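Local structure of DMATS type aromatic prenyltransferase (Micromonospora olivasterospora, 6ZRY) at residues A[278-281]-A[282-286]; A[292-295]-A[296-300]; A[306-309]-A[310-314]. The protein probably transfers a dimethylallyl group to C6 of the indole ring of tryptophan, which it binds in a pocket. All coordinates share one frame; numbering follows the deposited sequence.

Taken in chain order, the three contacts follow one piece of an ABBA prenyltransferase from the end of a barrel strand to the outer helical layer. Contact 1, largely buried, turns the chain from strand 273-278 toward helix 287-300 and carries the arginine that meets the bound tryptophan. Contacts 2 and 3 are turns of two successive helices, 287-300 and 305-315, each with an apolar face turned to the barrel and with exposed residues such as Asp292 and Arg310. Backbone bonds bridge the segments in all three, from i to i+3 in contact 1 and from i to i+4 in the helices. An arginine of contact 2 reaches back to contact 1, while contacts 2 and 3 share an aliphatic seam.

Contact 1 (A[278-281]-A[282-286]); sequences VPIR and SYVTD. With TRP (tryptophan), chain C.
Pro279 O receives the backbone N of Ser282 at 2.9 Å in a nearly straight bond (164°), and the edge of the Tyr283 ring, at CD2, lies 3.4 Å from the same Pro279 O. One residue on, Tyr283 N binds Ile280 O at 2.9 Å, with the donor 50° out of the carbonyl plane, consistent with the tight 3-10 turn. Pro279 is itself the centre of an inverse gamma turn. Apolar side chains close the bend: Pro279 CG touches Tyr283 CE2 at 4.0 Å, and Ile280 CG1 meets Val284 CG1 at 3.8 Å. The Tyr283 hydroxyl and Ser282 OG both find their partners in the backbone of Arg256, which ties the turn to a neighbouring loop. Arg281 leaves in another direction. Its chain is extended from CG to NE, which carries the guanidinium to the ligand, where NH2 binds tryptophan OXT at 3.0 Å, in plane at the group's edge. Asp56 pairs with NE and Ala328 O takes NH1, so three partners fix the rotation of the guanidinium. This is a short 3-10 turn at the end of a barrel strand, placing a carboxylate-binding arginine in the tryptophan pocket of the ABBA fold.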
loop_
_atom_site.group_PDB
_atom_site.type_symbol
_atom_site.label_atom_id
_atom_site.label_comp_id
_atom_site.label_asym_id
_atom_site.label_seq_id
_atom_site.Cartn_x
_atom_site.Cartn_y
_atom_site.Cartn_z
ATOM N N VAL A 278 -6.476 8.473 -0.470
ATOM C CA VAL A 278 -6.315 9.816 0.096
ATOM C C VAL A 278 -5.370 9.720 1.289
ATOM O O VAL A 278 -5.688 9.031 2.280
ATOM C CB VAL A 278 -7.665 10.423 0.509
ATOM C CG1 VAL A 278 -7.494 11.797 1.115
ATOM C CG2 VAL A 278 -8.639 10.463 -0.667
ATOM N N PRO A 279 -4.260 10.491 1.286
ATOM C CA PRO A 279 -3.350 10.556 2.439
ATOM C C PRO A 279 -3.925 11.538 3.465
ATOM O O PRO A 279 -3.404 12.660 3.657
ATOM C CB PRO A 279 -2.059 11.023 1.798
ATOM C CG PRO A 279 -2.538 11.974 0.713
ATOM C CD PRO A 279 -3.791 11.336 0.173
ATOM N N ILE A 280 -4.957 11.053 4.140
ATOM C CA ILE A 280 -5.851 11.840 5.028
ATOM C C ILE A 280 -5.045 12.529 6.116
ATOM O O ILE A 280 -5.423 13.629 6.494
ATOM C CB ILE A 280 -6.965 10.950 5.573
ATOM C CG1 ILE A 280 -7.959 11.779 6.401
ATOM C CG2 ILE A 280 -6.418 9.769 6.341
ATOM C CD1 ILE A 280 -9.282 11.148 6.567
ATOM N N ARG A 281 -3.921 11.940 6.564
ATOM C CA ARG A 281 -3.058 12.525 7.625
ATOM C C ARG A 281 -2.606 13.931 7.235
ATOM O O ARG A 281 -2.284 14.728 8.144
ATOM C CB ARG A 281 -1.822 11.662 7.884
ATOM C CG ARG A 281 -0.835 11.589 6.712
ATOM C CD ARG A 281 0.220 10.579 7.095
ATOM N NE ARG A 281 1.338 10.391 6.209
ATOM C CZ ARG A 281 1.319 9.767 5.033
ATOM N NH1 ARG A 281 0.206 9.306 4.503
ATOM N NH2 ARG A 281 2.459 9.599 4.374
ATOM N N SER A 282 -2.568 14.244 5.953
ATOM C CA SER A 282 -2.077 15.557 5.438
ATOM C C SER A 282 -3.199 16.617 5.488
ATOM O O SER A 282 -2.889 17.790 5.322
ATOM C CB SER A 282 -1.531 15.384 4.047
ATOM O OG SER A 282 -0.887 16.548 3.574
ATOM N N TYR A 283 -4.449 16.224 5.729
ATOM C CA TYR A 283 -5.640 17.088 5.524
ATOM C C TYR A 283 -6.501 17.163 6.779
ATOM O O TYR A 283 -7.645 17.587 6.661
ATOM C CB TYR A 283 -6.381 16.588 4.278
ATOM C CG TYR A 283 -5.511 16.683 3.050
ATOM C CD1 TYR A 283 -5.269 17.906 2.450
ATOM C CD2 TYR A 283 -4.828 15.571 2.558
ATOM C CE1 TYR A 283 -4.450 18.024 1.339
ATOM C CE2 TYR A 283 -3.994 15.672 1.452
ATOM C CZ TYR A 283 -3.795 16.903 0.842
ATOM O OH TYR A 283 -2.963 17.014 -0.242
ATOM N N VAL A 284 -5.947 16.814 7.929
ATOM C CA VAL A 284 -6.668 16.840 9.229
ATOM C C VAL A 284 -5.789 17.530 10.281
ATOM O O VAL A 284 -4.577 17.648 10.055
ATOM C CB VAL A 284 -7.046 15.425 9.688
ATOM C CG1 VAL A 284 -8.049 14.757 8.759
ATOM C CG2 VAL A 284 -5.798 14.551 9.869
ATOM N N THR A 285 -6.392 17.908 11.407
ATOM C CA THR A 285 -5.678 18.454 12.583
ATOM C C THR A 285 -5.039 17.308 13.361
ATOM O O THR A 285 -3.965 17.523 13.944
ATOM C CB THR A 285 -6.614 19.304 13.440
ATOM O OG1 THR A 285 -7.792 18.560 13.763
ATOM C CG2 THR A 285 -6.983 20.576 12.721
ATOM N N ASP A 286 -5.671 16.143 13.368
ATOM C CA ASP A 286 -5.315 15.035 14.265
ATOM C C ASP A 286 -6.106 13.782 13.877
ATOM O O ASP A 286 -6.987 13.873 13.068
ATOM C CB ASP A 286 -5.588 15.450 15.720
ATOM C CG ASP A 286 -7.017 15.868 15.952
ATOM O OD1 ASP A 286 -7.896 14.998 15.885
ATOM O OD2 ASP A 286 -7.242 17.056 16.178
HETATM N N TRP C . 4.414 5.980 3.250
HETATM C CA TRP C . 4.474 6.077 1.750
HETATM C C TRP C . 3.551 7.201 1.273
HETATM O O TRP C . 3.634 7.601 0.098
HETATM C CB TRP C . 4.125 4.731 1.086
HETATM C CG TRP C . 2.736 4.239 1.348
HETATM C CD1 TRP C . 2.297 3.541 2.441
HETATM C CD2 TRP C . 1.592 4.395 0.488
HETATM N NE1 TRP C . 0.960 3.262 2.318
HETATM C CE2 TRP C . 0.501 3.760 1.128
HETATM C CE3 TRP C . 1.383 4.990 -0.765
HETATM C CZ2 TRP C . -0.778 3.727 0.569
HETATM C CZ3 TRP C . 0.119 4.955 -1.316
HETATM C CH2 TRP C . -0.941 4.326 -0.661
HETATM O OXT TRP C . 2.725 7.723 2.054
#

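Contact 2 (A[292-295]-A[296-300]); sequences DRVA and ALLVR
Leu298 N gives its hydrogen to Val294 O at 2.9 Å in a bond of 168°, the straightest of the four that cross this stretch of helix. Val299 N reaches Ala295 O at 2.9 Å, whereas Ala296 N to Asp292 O and Leu297 N to Arg293 O are both longer, at 3.1 Å. Side chains of the later turn then lean on these same carbonyls. Leu298 CG sits 3.5 Å from Val294 O, and Leu297 CG lies equally near Arg293 O. In both leucines CG is anti to the carbonyl carbon (chi1 -73° for Leu297 and -72° for Leu298), which lays the branch back over the preceding turn. Val299 CG2 takes the corresponding position, 3.3 Å from Ala295 O. Direct contact between side chains across the segments is slight: Val294 CG1 approaches Leu298 CG at 4.4 Å. Val294 also packs on Val343, and Leu298 on Val341, of strand 341-346, and both touch helix 305-315. Leu297 instead packs on Phe242, Val245 and Ala246 of helix 236-247. The guanidinium of Arg293 is held by Ala246 O, Tyr283 O and a salt bridge with Glu289, while Asp292, Ala296, Val299 and Arg300 are exposed. Such an amphipathic alpha-helix, buried on the side of Val294, Leu297 and Leu298, belongs to the outer layer that surrounds the antiparallel barrel of the ABBA fold.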
loop_
_atom_site.group_PDB
_atom_site.type_symbol
_atom_site.label_atom_id
_atom_site.label_comp_id
_atom_site.label_asym_id
_atom_site.label_seq_id
_atom_site.Cartn_x
_atom_site.Cartn_y
_atom_site.Cartn_z
ATOM N N ASP A 292 -13.063 10.432 12.570
ATOM C CA ASP A 292 -14.449 10.942 12.358
ATOM C C ASP A 292 -14.784 10.941 10.868
ATOM O O ASP A 292 -15.909 10.561 10.545
ATOM C CB ASP A 292 -14.644 12.284 13.054
ATOM C CG ASP A 292 -14.638 12.159 14.579
ATOM O OD1 ASP A 292 -14.781 10.995 15.104
ATOM O OD2 ASP A 292 -14.498 13.182 15.235
ATOM N N ARG A 293 -13.852 11.320 9.994
ATOM C CA ARG A 293 -14.096 11.344 8.542
ATOM C C ARG A 293 -14.233 9.928 8.028
ATOM O O ARG A 293 -15.114 9.671 7.226
ATOM C CB ARG A 293 -12.977 12.066 7.808
ATOM C CG ARG A 293 -12.869 13.523 8.178
ATOM C CD ARG A 293 -11.990 14.254 7.222
ATOM N NE ARG A 293 -11.793 15.638 7.601
ATOM C CZ ARG A 293 -10.841 16.432 7.100
ATOM N NH1 ARG A 293 -9.968 15.980 6.209
ATOM N NH2 ARG A 293 -10.710 17.653 7.564
ATOM N N VAL A 294 -13.349 9.043 8.443
ATOM C CA VAL A 294 -13.356 7.654 7.966
ATOM C C VAL A 294 -14.629 6.982 8.455
ATOM O O VAL A 294 -15.242 6.303 7.687
ATOM C CB VAL A 294 -12.098 6.898 8.411
ATOM C CG1 VAL A 294 -12.197 5.424 8.048
ATOM C CG2 VAL A 294 -10.845 7.529 7.812
ATOM N N ALA A 295 -15.022 7.205 9.710
ATOM C CA ALA A 295 -16.306 6.699 10.241
ATOM C C ALA A 295 -17.482 7.188 9.385
ATOM O O ALA A 295 -18.388 6.363 9.076
ATOM C CB ALA A 295 -16.451 7.098 11.682
ATOM N N ALA A 296 -17.490 8.445 8.979
ATOM C CA ALA A 296 -18.566 8.992 8.104
ATOM C C ALA A 296 -18.600 8.215 6.786
ATOM O O ALA A 296 -19.712 7.910 6.258
ATOM C CB ALA A 296 -18.366 10.473 7.890
ATOM N N LEU A 297 -17.431 7.905 6.229
ATOM C CA LEU A 297 -17.359 7.188 4.949
ATOM C C LEU A 297 -17.860 5.770 5.158
ATOM O O LEU A 297 -18.661 5.323 4.346
ATOM C CB LEU A 297 -15.934 7.232 4.412
ATOM C CG LEU A 297 -15.513 8.599 3.881
ATOM C CD1 LEU A 297 -14.027 8.678 3.653
ATOM C CD2 LEU A 297 -16.255 8.937 2.609
ATOM N N LEU A 298 -17.402 5.095 6.213
ATOM C CA LEU A 298 -17.858 3.707 6.499
ATOM C C LEU A 298 -19.388 3.681 6.683
ATOM O O LEU A 298 -20.048 2.754 6.131
ATOM C CB LEU A 298 -17.139 3.165 7.726
ATOM C CG LEU A 298 -15.656 2.830 7.550
ATOM C CD1 LEU A 298 -15.107 2.254 8.834
ATOM C CD2 LEU A 298 -15.429 1.868 6.417
ATOM N N VAL A 299 -19.945 4.643 7.418
ATOM C CA VAL A 299 -21.416 4.702 7.668
ATOM C C VAL A 299 -22.146 4.871 6.333
ATOM O O VAL A 299 -23.144 4.156 6.120
ATOM C CB VAL A 299 -21.777 5.800 8.671
ATOM C CG1 VAL A 299 -23.258 6.169 8.618
ATOM C CG2 VAL A 299 -21.375 5.393 10.073
ATOM N N ARG A 300 -21.686 5.784 5.486
ATOM C CA ARG A 300 -22.302 6.038 4.145
ATOM C C ARG A 300 -22.327 4.725 3.334
ATOM O O ARG A 300 -23.309 4.483 2.634
ATOM C CB ARG A 300 -21.581 7.183 3.427
ATOM C CG ARG A 300 -22.182 7.568 2.074
ATOM C CD ARG A 300 -21.479 8.766 1.417
ATOM N NE ARG A 300 -21.501 9.961 2.275
ATOM C CZ ARG A 300 -21.131 11.209 1.913
ATOM N NH1 ARG A 300 -20.720 11.466 0.675
ATOM N NH2 ARG A 300 -21.194 12.197 2.806
#

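Contact 3 (A[306-309]-A[310-314]); sequences DGLD and RAIAA
Leu308 CD1 and Ile312 CD1 meet at 3.8 Å, their side chains lying alongside each other and pointing the same way from successive turns of helix 305-315. Ile312 CG1 also rests 3.3 Å from Leu308 O; with CG1 anti to the carbonyl carbon (chi1 -72°), the branch runs back over that carbonyl. The backbone sets this spacing, since Ile312 N binds Leu308 O at 2.9 Å and 164°. Equivalent i to i+4 bonds join Arg310 N to Asp306 O, Ala311 N to Gly307 O and Ala313 N to Asp309 O. The aliphatic part of Arg310 covers a carbonyl, CG lying 3.2 Å from Asp306 O, and the same side chain packs on Val20 of helix 6-21. Farther out, Leu308 packs on helix 287-300 and on Val343 of strand 341-346, whereas Ala311 and Ala314 touch Leu17 of helix 6-21. Asp309 OD1 turns outside the two segments for its partner, forming a salt bridge with Arg291 of helix 287-300. The chemistry is thus divided: within 306-314 the links are backbone hydrogen bonds and aliphatic packing, aliphatic contacts also join the helix to the barrel strand and its neighbours, and charge is paired only between helices, where Asp309 is partly exposed.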
loop_
_atom_site.group_PDB
_atom_site.type_symbol
_atom_site.label_atom_id
_atom_site.label_comp_id
_atom_site.label_asym_id
_atom_site.label_seq_id
_atom_site.Cartn_x
_atom_site.Cartn_y
_atom_site.Cartn_z
ATOM N N ASP A 306 -17.646 0.077 14.516
ATOM C CA ASP A 306 -17.108 -0.742 15.633
ATOM C C ASP A 306 -15.790 -1.405 15.201
ATOM O O ASP A 306 -14.862 -1.434 16.013
ATOM C CB ASP A 306 -18.128 -1.778 16.106
ATOM C CG ASP A 306 -19.273 -1.188 16.903
ATOM O OD1 ASP A 306 -19.192 0.021 17.280
ATOM O OD2 ASP A 306 -20.233 -1.932 17.152
ATOM N N GLY A 307 -15.721 -1.912 13.966
ATOM C CA GLY A 307 -14.512 -2.567 13.437
ATOM C C GLY A 307 -13.359 -1.586 13.351
ATOM O O GLY A 307 -12.232 -1.944 13.755
ATOM N N LEU A 308 -13.645 -0.395 12.846
ATOM C CA LEU A 308 -12.687 0.729 12.722
ATOM C C LEU A 308 -12.154 1.106 14.116
ATOM O O LEU A 308 -10.939 1.166 14.291
ATOM C CB LEU A 308 -13.395 1.919 12.087
ATOM C CG LEU A 308 -12.615 3.230 12.142
ATOM C CD1 LEU A 308 -11.441 3.186 11.205
ATOM C CD2 LEU A 308 -13.506 4.409 11.837
ATOM N N ASP A 309 -13.049 1.381 15.059
ATOM C CA ASP A 309 -12.653 1.825 16.412
ATOM C C ASP A 309 -11.876 0.715 17.127
ATOM O O ASP A 309 -10.945 1.042 17.812
ATOM C CB ASP A 309 -13.853 2.315 17.206
ATOM C CG ASP A 309 -14.460 3.554 16.601
ATOM O OD1 ASP A 309 -13.717 4.307 15.934
ATOM O OD2 ASP A 309 -15.659 3.741 16.751
ATOM N N ARG A 310 -12.233 -0.548 16.946
ATOM C CA ARG A 310 -11.492 -1.670 17.573
ATOM C C ARG A 310 -10.111 -1.796 16.906
ATOM O O ARG A 310 -9.112 -2.034 17.655
ATOM C CB ARG A 310 -12.320 -2.959 17.529
ATOM C CG ARG A 310 -13.483 -2.955 18.517
ATOM C CD ARG A 310 -14.001 -4.322 18.928
ATOM N NE ARG A 310 -14.077 -5.288 17.834
ATOM C CZ ARG A 310 -13.434 -6.478 17.793
ATOM N NH1 ARG A 310 -13.591 -7.276 16.738
ATOM N NH2 ARG A 310 -12.654 -6.872 18.801
ATOM N N ALA A 311 -10.014 -1.622 15.592
ATOM C CA ALA A 311 -8.705 -1.725 14.889
ATOM C C ALA A 311 -7.794 -0.587 15.378
ATOM O O ALA A 311 -6.640 -0.830 15.653
ATOM C CB ALA A 311 -8.874 -1.712 13.386
ATOM N N ILE A 312 -8.322 0.617 15.492
ATOM C CA ILE A 312 -7.553 1.800 15.970
ATOM C C ILE A 312 -7.017 1.472 17.364
ATOM O O ILE A 312 -5.803 1.619 17.580
ATOM C CB ILE A 312 -8.411 3.081 15.926
ATOM C CG1 ILE A 312 -8.645 3.567 14.489
ATOM C CG2 ILE A 312 -7.815 4.179 16.781
ATOM C CD1 ILE A 312 -9.812 4.558 14.360
ATOM N N ALA A 313 -7.888 1.038 18.269
ATOM C CA ALA A 313 -7.545 0.757 19.682
ATOM C C ALA A 313 -6.500 -0.365 19.758
ATOM O O ALA A 313 -5.643 -0.327 20.686
ATOM C CB ALA A 313 -8.781 0.391 20.457
ATOM N N ALA A 314 -6.572 -1.350 18.859
ATOM C CA ALA A 314 -5.599 -2.475 18.773
ATOM C C ALA A 314 -4.209 -1.917 18.481
ATOM O O ALA A 314 -3.222 -2.460 19.042
ATOM C CB ALA A 314 -6.020 -3.479 17.728
#